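Local atomic coordinates of B-agarase (Saccharophagus degradans, PDB entry 4BQ2), a protein that hydrolyses the beta-1,4 linkages of agarose as an exo-acting glycoside hydrolase of family 50, working from the ends of the polysaccharide chains. Residues Gly118-Val123 and Pro142-Ser147; Gly208-Val213 and Ser704-Arg709; Thr264-Gly269 and Glu643-Ser648. All blocks are in the same frame, centred on the assembly; numbering follows the deposited sequence.

Contact 1. Residues Gly118-Val123 and Pro142-Ser147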
loop_
_atom_site.group_PDB
_atom_site.type_symbol
_atom_site.label_atom_id
_atom_site.label_comp_id
_atom_site.label_asym_id
_atom_site.label_seq_id
_atom_site.Cartn_x
_atom_site.Cartn_y
_atom_site.Cartn_z
ATOM N N GLY A 118 25.199 9.811 -5.895
ATOM C CA GLY A 118 26.081 8.691 -6.123
ATOM C C GLY A 118 25.403 7.328 -6.106
ATOM O O GLY A 118 24.203 7.219 -5.829
ATOM N N HIS A 119 26.195 6.299 -6.424
ATOM C CA HIS A 119 25.816 4.893 -6.272
ATOM C C HIS A 119 24.500 4.618 -6.972
ATOM O O HIS A 119 24.342 4.961 -8.153
ATOM C CB HIS A 119 25.826 4.500 -4.778
ATOM C CG HIS A 119 27.182 4.578 -4.144
ATOM N ND1 HIS A 119 27.545 3.802 -3.059
ATOM C CD2 HIS A 119 28.275 5.319 -4.459
ATOM C CE1 HIS A 119 28.792 4.089 -2.719
ATOM N NE2 HIS A 119 29.259 5.000 -3.562
ATOM N N ASP A 120 23.539 4.028 -6.269
ATOM C CA ASP A 120 22.290 3.680 -6.927
ATOM C C ASP A 120 21.345 4.852 -7.144
ATOM O O ASP A 120 20.204 4.647 -7.578
ATOM C CB ASP A 120 21.594 2.473 -6.260
ATOM C CG ASP A 120 21.390 2.637 -4.731
ATOM O OD1 ASP A 120 21.921 3.588 -4.115
ATOM O OD2 ASP A 120 20.707 1.752 -4.139
ATOM N N LEU A 121 21.806 6.072 -6.852
ATOM C CA LEU A 121 21.083 7.275 -7.283
ATOM C C LEU A 121 21.412 7.697 -8.705
ATOM O O LEU A 121 20.589 8.344 -9.340
ATOM C CB LEU A 121 21.270 8.465 -6.324
ATOM C CG LEU A 121 20.820 8.346 -4.854
ATOM C CD1 LEU A 121 20.964 9.698 -4.153
ATOM C CD2 LEU A 121 19.391 7.833 -4.696
ATOM N N GLU A 122 22.579 7.296 -9.217
ATOM C CA GLU A 122 23.107 7.836 -10.483
ATOM C C GLU A 122 22.227 7.577 -11.709
ATOM O O GLU A 122 21.844 8.517 -12.412
ATOM C CB GLU A 122 24.528 7.346 -10.740
ATOM C CG GLU A 122 25.514 7.850 -9.710
ATOM C CD GLU A 122 26.803 8.327 -10.342
ATOM O OE1 GLU A 122 27.512 7.486 -10.935
ATOM O OE2 GLU A 122 27.094 9.543 -10.262
ATOM N N VAL A 123 21.936 6.313 -11.993
ATOM C CA VAL A 123 20.830 6.006 -12.892
ATOM C C VAL A 123 19.720 5.598 -11.911
ATOM O O VAL A 123 19.693 4.464 -11.454
ATOM C CB VAL A 123 21.189 4.920 -13.945
ATOM C CG1 VAL A 123 19.963 4.509 -14.767
ATOM C CG2 VAL A 123 22.311 5.410 -14.864
ATOM N N PRO A 142 19.325 -3.313 -1.394
ATOM C CA PRO A 142 20.295 -3.615 -0.353
ATOM C C PRO A 142 21.300 -2.469 -0.325
ATOM O O PRO A 142 21.421 -1.752 -1.315
ATOM C CB PRO A 142 20.956 -4.928 -0.831
ATOM C CG PRO A 142 20.591 -5.072 -2.264
ATOM C CD PRO A 142 19.342 -4.274 -2.513
ATOM N N PRO A 143 22.012 -2.281 0.789
ATOM C CA PRO A 143 22.963 -1.154 0.800
ATOM C C PRO A 143 24.074 -1.322 -0.244
ATOM O O PRO A 143 24.397 -2.449 -0.617
ATOM C CB PRO A 143 23.534 -1.190 2.225
ATOM C CG PRO A 143 23.198 -2.530 2.762
ATOM C CD PRO A 143 21.912 -2.929 2.103
ATOM N N THR A 144 24.646 -0.220 -0.723
ATOM C CA THR A 144 25.699 -0.288 -1.740
ATOM C C THR A 144 27.109 -0.381 -1.158
ATOM O O THR A 144 28.093 -0.355 -1.905
ATOM C CB THR A 144 25.632 0.906 -2.699
ATOM O OG1 THR A 144 25.581 2.110 -1.932
ATOM C CG2 THR A 144 24.396 0.805 -3.581
ATOM N N TRP A 145 27.204 -0.435 0.168
ATOM C CA TRP A 145 28.437 -0.815 0.841
ATOM C C TRP A 145 28.078 -1.482 2.159
ATOM O O TRP A 145 26.921 -1.425 2.577
ATOM C CB TRP A 145 29.332 0.389 1.094
ATOM C CG TRP A 145 28.753 1.445 2.029
ATOM C CD1 TRP A 145 28.825 1.471 3.395
ATOM C CD2 TRP A 145 28.033 2.618 1.645
ATOM N NE1 TRP A 145 28.205 2.611 3.888
ATOM C CE2 TRP A 145 27.701 3.321 2.831
ATOM C CE3 TRP A 145 27.645 3.152 0.415
ATOM C CZ2 TRP A 145 27.008 4.531 2.814
ATOM C CZ3 TRP A 145 26.952 4.352 0.399
ATOM C CH2 TRP A 145 26.636 5.028 1.597
ATOM N N THR A 146 29.078 -2.064 2.820
ATOM C CA THR A 146 28.907 -2.755 4.096
ATOM C C THR A 146 29.383 -1.918 5.269
ATOM O O THR A 146 30.518 -1.411 5.273
ATOM C CB THR A 146 29.679 -4.092 4.098
ATOM O OG1 THR A 146 29.181 -4.897 3.028
ATOM C CG2 THR A 146 29.476 -4.835 5.429
ATOM N N SER A 147 28.507 -1.747 6.255
ATOM C CA SER A 147 28.852 -1.039 7.487
ATOM C C SER A 147 27.841 -1.375 8.585
ATOM O O SER A 147 26.830 -2.013 8.314
ATOM C CB SER A 147 28.889 0.477 7.243
ATOM O OG SER A 147 27.586 0.980 6.994
HETATM O O HOH W 1 21.243 1.027 -1.657
#

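Contact 2. Residues Gly208-Val213 and Ser704-Arg709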
loop_
_atom_site.group_PDB
_atom_site.type_symbol
_atom_site.label_atom_id
_atom_site.label_comp_id
_atom_site.label_asym_id
_atom_site.label_seq_id
_atom_site.Cartn_x
_atom_site.Cartn_y
_atom_site.Cartn_z
ATOM N N GLY A 208 14.094 -18.556 -2.155
ATOM C CA GLY A 208 13.633 -17.164 -2.287
ATOM C C GLY A 208 14.035 -16.231 -1.142
ATOM O O GLY A 208 13.599 -15.077 -1.125
ATOM N N GLN A 209 14.877 -16.704 -0.214
ATOM C CA GLN A 209 15.348 -15.900 0.950
ATOM C C GLN A 209 16.598 -15.067 0.641
ATOM O O GLN A 209 17.332 -15.353 -0.293
ATOM C CB GLN A 209 15.668 -16.804 2.149
ATOM C CG GLN A 209 14.607 -17.838 2.468
ATOM C CD GLN A 209 15.051 -18.858 3.511
ATOM O OE1 GLN A 209 14.411 -18.999 4.543
ATOM N NE2 GLN A 209 16.168 -19.551 3.260
ATOM N N ASN A 210 16.817 -14.036 1.440
ATOM C CA ASN A 210 18.018 -13.205 1.388
ATOM C C ASN A 210 19.221 -14.140 1.533
ATOM O O ASN A 210 19.410 -14.783 2.575
ATOM C CB ASN A 210 17.944 -12.189 2.528
ATOM C CG ASN A 210 19.092 -11.200 2.531
ATOM O OD1 ASN A 210 20.242 -11.563 2.249
ATOM N ND2 ASN A 210 18.780 -9.931 2.867
ATOM N N ALA A 211 19.995 -14.266 0.471
ATOM C CA ALA A 211 21.123 -15.254 0.507
ATOM C C ALA A 211 22.332 -14.791 1.328
ATOM O O ALA A 211 23.122 -15.616 1.787
ATOM C CB ALA A 211 21.542 -15.647 -0.909
ATOM N N LYS A 212 22.455 -13.485 1.546
ATOM C CA LYS A 212 23.642 -12.892 2.196
ATOM C C LYS A 212 23.529 -12.665 3.699
ATOM O O LYS A 212 24.491 -12.274 4.343
ATOM C CB LYS A 212 23.982 -11.571 1.514
ATOM C CG LYS A 212 24.442 -11.744 0.072
ATOM C CD LYS A 212 24.873 -10.426 -0.553
ATOM C CE LYS A 212 25.142 -10.604 -2.029
ATOM N NZ LYS A 212 25.416 -9.354 -2.807
ATOM N N VAL A 213 22.359 -12.910 4.270
ATOM C CA VAL A 213 22.116 -12.577 5.667
ATOM C C VAL A 213 21.523 -13.775 6.402
ATOM O O VAL A 213 20.590 -14.390 5.908
ATOM C CB VAL A 213 21.124 -11.384 5.757
ATOM C CG1 VAL A 213 20.941 -10.942 7.189
ATOM C CG2 VAL A 213 21.609 -10.194 4.920
ATOM N N SER A 704 5.979 -9.816 0.222
ATOM C CA SER A 704 6.329 -9.620 -1.173
ATOM C C SER A 704 7.731 -10.227 -1.386
ATOM O O SER A 704 8.526 -10.239 -0.452
ATOM C CB SER A 704 6.420 -8.131 -1.538
ATOM O OG SER A 704 5.374 -7.347 -1.027
ATOM N N PRO A 705 8.032 -10.695 -2.615
ATOM C CA PRO A 705 9.364 -11.186 -2.980
ATOM C C PRO A 705 10.475 -10.208 -2.595
ATOM O O PRO A 705 10.298 -9.001 -2.681
ATOM C CB PRO A 705 9.277 -11.317 -4.489
ATOM C CG PRO A 705 7.825 -11.648 -4.744
ATOM C CD PRO A 705 7.082 -10.807 -3.748
ATOM N N LEU A 706 11.598 -10.740 -2.130
ATOM C CA LEU A 706 12.755 -9.937 -1.745
ATOM C C LEU A 706 13.210 -8.964 -2.851
ATOM O O LEU A 706 13.628 -7.840 -2.580
ATOM C CB LEU A 706 13.910 -10.882 -1.388
ATOM C CG LEU A 706 15.203 -10.254 -0.857
ATOM C CD1 LEU A 706 15.064 -9.762 0.568
ATOM C CD2 LEU A 706 16.327 -11.264 -0.930
ATOM N N THR A 707 13.118 -9.423 -4.088
ATOM C CA THR A 707 13.562 -8.673 -5.251
ATOM C C THR A 707 12.414 -8.006 -5.980
ATOM O O THR A 707 12.547 -7.636 -7.160
ATOM C CB THR A 707 14.327 -9.582 -6.233
ATOM O OG1 THR A 707 13.542 -10.755 -6.535
ATOM C CG2 THR A 707 15.664 -9.973 -5.601
ATOM N N GLY A 708 11.309 -7.804 -5.271
ATOM C CA GLY A 708 10.152 -7.124 -5.848
ATOM C C GLY A 708 9.077 -7.988 -6.482
ATOM O O GLY A 708 9.357 -8.892 -7.261
ATOM N N ARG A 709 7.811 -7.693 -6.179
ATOM C CA ARG A 709 6.731 -8.357 -6.911
ATOM C C ARG A 709 6.806 -7.880 -8.363
ATOM O O ARG A 709 7.180 -6.741 -8.627
ATOM C CB ARG A 709 5.352 -8.070 -6.289
ATOM C CG ARG A 709 4.878 -6.618 -6.435
ATOM C CD ARG A 709 3.540 -6.395 -5.715
ATOM N NE ARG A 709 3.093 -5.007 -5.817
ATOM C CZ ARG A 709 1.889 -4.575 -5.451
ATOM N NH1 ARG A 709 1.021 -5.433 -4.892
ATOM N NH2 ARG A 709 1.568 -3.289 -5.626
HETATM O O HOH W 2 11.372 -13.523 -1.566
#

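Contact 3. Residues Thr264-Gly269 and Glu643-Ser648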
loop_
_atom_site.group_PDB
_atom_site.type_symbol
_atom_site.label_atom_id
_atom_site.label_comp_id
_atom_site.label_asym_id
_atom_site.label_seq_id
_atom_site.Cartn_x
_atom_site.Cartn_y
_atom_site.Cartn_z
ATOM N N THR A 264 -25.498 -4.537 7.416
ATOM C CA THR A 264 -24.975 -3.577 8.419
ATOM C C THR A 264 -26.060 -3.167 9.416
ATOM O O THR A 264 -27.288 -3.151 9.096
ATOM C CB THR A 264 -24.424 -2.294 7.778
ATOM O OG1 THR A 264 -25.494 -1.586 7.128
ATOM C CG2 THR A 264 -23.308 -2.594 6.771
ATOM N N GLU A 265 -25.623 -2.839 10.619
ATOM C CA GLU A 265 -26.546 -2.334 11.623
ATOM C C GLU A 265 -25.776 -1.675 12.741
ATOM O O GLU A 265 -24.727 -2.187 13.160
ATOM C CB GLU A 265 -27.367 -3.465 12.211
ATOM C CG GLU A 265 -28.389 -2.983 13.220
ATOM C CD GLU A 265 -29.708 -3.646 12.987
ATOM O OE1 GLU A 265 -30.202 -3.585 11.836
ATOM O OE2 GLU A 265 -30.212 -4.258 13.942
ATOM N N LYS A 266 -26.305 -0.552 13.224
ATOM C CA LYS A 266 -25.751 0.090 14.420
ATOM C C LYS A 266 -26.217 -0.675 15.669
ATOM O O LYS A 266 -27.419 -0.966 15.843
ATOM C CB LYS A 266 -26.160 1.569 14.451
ATOM C CG LYS A 266 -25.072 2.515 14.939
ATOM C CD LYS A 266 -25.623 3.934 15.050
ATOM C CE LYS A 266 -25.915 4.529 13.675
ATOM N NZ LYS A 266 -26.557 5.876 13.714
ATOM N N ILE A 267 -25.276 -1.070 16.507
ATOM C CA ILE A 267 -25.607 -1.791 17.712
ATOM C C ILE A 267 -25.098 -0.949 18.878
ATOM O O ILE A 267 -23.902 -0.690 18.992
ATOM C CB ILE A 267 -25.034 -3.213 17.729
ATOM C CG1 ILE A 267 -25.530 -4.004 16.510
ATOM C CG2 ILE A 267 -25.384 -3.899 19.041
ATOM C CD1 ILE A 267 -24.909 -5.377 16.337
ATOM N N ASN A 268 -26.054 -0.485 19.677
ATOM C CA ASN A 268 -25.864 0.510 20.731
ATOM C C ASN A 268 -24.790 1.552 20.422
ATOM O O ASN A 268 -23.778 1.654 21.100
ATOM C CB ASN A 268 -25.656 -0.187 22.085
ATOM C CG ASN A 268 -26.861 -1.030 22.493
ATOM O OD1 ASN A 268 -26.714 -2.185 22.886
ATOM N ND2 ASN A 268 -28.065 -0.462 22.373
ATOM N N GLY A 269 -25.018 2.309 19.359
ATOM C CA GLY A 269 -24.179 3.451 19.060
ATOM C C GLY A 269 -22.902 3.129 18.291
ATOM O O GLY A 269 -22.124 4.038 17.999
ATOM N N GLU A 643 -20.158 12.923 10.725
ATOM C CA GLU A 643 -21.181 13.565 9.911
ATOM C C GLU A 643 -21.740 12.611 8.842
ATOM O O GLU A 643 -22.930 12.687 8.513
ATOM C CB GLU A 643 -20.659 14.858 9.253
ATOM C CG GLU A 643 -21.702 15.575 8.384
ATOM C CD GLU A 643 -21.160 15.977 7.006
ATOM O OE1 GLU A 643 -20.857 15.078 6.155
ATOM O OE2 GLU A 643 -21.031 17.212 6.762
ATOM N N LEU A 644 -20.904 11.724 8.292
ATOM C CA LEU A 644 -21.395 10.768 7.299
ATOM C C LEU A 644 -22.271 9.720 7.958
ATOM O O LEU A 644 -23.260 9.302 7.379
ATOM C CB LEU A 644 -20.222 10.043 6.615
ATOM C CG LEU A 644 -19.224 10.884 5.850
ATOM C CD1 LEU A 644 -18.104 9.993 5.330
ATOM C CD2 LEU A 644 -19.930 11.563 4.695
ATOM N N ASP A 645 -21.887 9.306 9.166
ATOM C CA ASP A 645 -22.578 8.251 9.908
ATOM C C ASP A 645 -22.742 6.995 9.036
ATOM O O ASP A 645 -23.842 6.431 8.977
ATOM C CB ASP A 645 -23.961 8.728 10.403
ATOM C CG ASP A 645 -24.530 7.831 11.506
ATOM O OD1 ASP A 645 -23.742 7.077 12.140
ATOM O OD2 ASP A 645 -25.771 7.886 11.734
ATOM N N LYS A 646 -21.657 6.560 8.380
ATOM C CA LYS A 646 -21.689 5.347 7.551
ATOM C C LYS A 646 -20.786 4.297 8.154
ATOM O O LYS A 646 -19.660 4.605 8.583
ATOM C CB LYS A 646 -21.173 5.565 6.096
ATOM C CG LYS A 646 -22.034 6.374 5.150
ATOM C CD LYS A 646 -23.302 5.647 4.669
ATOM C CE LYS A 646 -22.999 4.474 3.733
ATOM N NZ LYS A 646 -24.249 3.972 3.094
ATOM N N PRO A 647 -21.226 3.044 8.102
ATOM C CA PRO A 647 -20.325 1.968 8.454
ATOM C C PRO A 647 -19.157 2.000 7.469
ATOM O O PRO A 647 -19.330 2.335 6.283
ATOM C CB PRO A 647 -21.177 0.717 8.287
ATOM C CG PRO A 647 -22.262 1.112 7.330
ATOM C CD PRO A 647 -22.536 2.552 7.628
ATOM N N SER A 648 -17.974 1.678 7.979
ATOM C CA SER A 648 -16.737 1.896 7.223
ATOM C C SER A 648 -15.844 0.666 7.377
ATOM O O SER A 648 -16.004 -0.121 8.293
ATOM C CB SER A 648 -16.033 3.151 7.757
ATOM O OG SER A 648 -16.908 4.294 7.653
HETATM O O HOH W 3 -24.059 6.511 14.975
#

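Contact 1. Residues Gly118-Val123 and Pro142-Ser147
The imidazole of His119 and the indole of Trp145 meet obliquely, their planes almost perpendicular at 87° and the His119 and Trp145 six-membered ring centroids 5.3 Å apart. Both segments belong to the long connection between strands 110-115 and 150-155 of the agarase CBM-like domain, and the contact folds this irregular excursion back on itself beside the strands it leaves and rejoins. CE1 of His119 comes closest, 3.5 Å from CE3 of Trp145, while the ring of Tyr113 stacks on the indole. At the edge of the imidazole, near its plane, sits Thr144 OG1, joined to His119 ND1 by a nearly straight hydrogen bond of 2.8 Å (167°). Thr144 faces His119 and Asp120 with different branches. Its chi1 of 51° sets OG1 between the backbone N and the carbonyl carbon, leaving CG2 for the carboxylate, 3.7 Å from Asp120 CG. Lys115, on the strand just before, ties the two sides together: its NZ forms a salt bridge with Asp120 OD1 and a hydrogen bond with Thr144 OG1. The hydroxyl is therefore gripped by two nitrogens. Asp120 OD2 in turn bonds Asn141 ND2 and reaches the other segment through a water, which lies 2.6 Å from Asp120 OD2 and 2.8 Å from Pro142 O.

Contact 2. Residues Gly208-Val213 and Ser704-Arg709
Leu706 occupies the second position of a type I beta turn, Pro705 to Gly708, and projects from it onto the backbone of Asn210, itself the first residue of an Asx turn. The beta turn is closed by the bond from Gly708 N to Pro705 O, 3.0 Å. CG of Leu706 lies opposite its backbone N (chi1 -176°), which extends the side chain toward 208-213 and lets one methyl do most of the touching: CD2 approaches Asn210 CA to 3.5 Å and Asn210 CB to 3.9 Å. The contact is largely a methyl laid against the main chain and CB of Asn210, with Tyr663 also touching both Leu706 and Asn210. In the fold, 208-213 lies in the connection from strand 180-191 to helix 222-235 and meets the loop that follows strand 693-699 of the six-stranded mixed sheet, probably near the junction between the CBM-like domain and the rest of the chain. No direct hydrogen bond crosses between them; instead a water donates to Gly208 O at 2.8 Å and accepts from Leu706 N at 2.8 Å. The amide of Asn210 is held from both ends: OD1 takes the N-H of Lys212 at 3.0 Å, in the carbonyl plane though with the N-H bent (136°), and ND2 donates to Gly661 O. A glycerol, probably from the crystallisation liquor, accepts a hydrogen bond through its O1 from Asn210 N.

Contact 3. Residues Thr264-Gly269 and Glu643-Ser648
Lys266 and Asp645 form a salt bridge that links the outermost strand of a mixed sheet, 263-267, to the turn between helix 641-644 and strand 648-652 of the same sheet. Lys266 starts from an unusual chi1 of -141° and bends at its third torsion (-69°), which brings the ammonium to the carboxylate although the side chain leaves the strand in another direction. NZ lies 2.9 Å from Asp645 OD2, on the syn lone pair of that oxygen, with a weak second bond of 3.4 Å from Lys266 NZ to Asp645 OD1. Asp645 is the residue at which the chain leaves the helical path, and its CG, anti to the backbone N (chi1 -163°), carries the carboxylate out to the lysine. Trp271, on the neighbouring strand 270-274, donates from NE1 to Asp645 OD1 and probably helps to hold the carboxylate in place. Closer to the core, the methyl of Thr264 meets the ring of Pro647, CG2 to CG 3.9 Å, the two side chains crossing at about a right angle; Trp271 also touches Pro647. At the more exposed end a water donates to Asp645 OD1 at 2.9 Å and accepts a weak bond from Lys266 NZ.

Along the chain contact 1 closes first, within the CBM-like domain; contact 2 then opens in the connection after strand 180-191, and contact 3 is nested inside the long loop contact 2 closes. Contacts 1 and 2 are neighbours on the same side of the chain's centre, their centres 18 Å apart and their nearest atoms about 6 Å, without touching. Contact 3 lies on the opposite side, its centre 42 Å from that of contact 2 and 50 Å from that of contact 1. Contacts 2 and 3 both bring together residues hundreds of positions apart, with strand 693-699 running in the sheet of contact 3 and leading to the loop of contact 2.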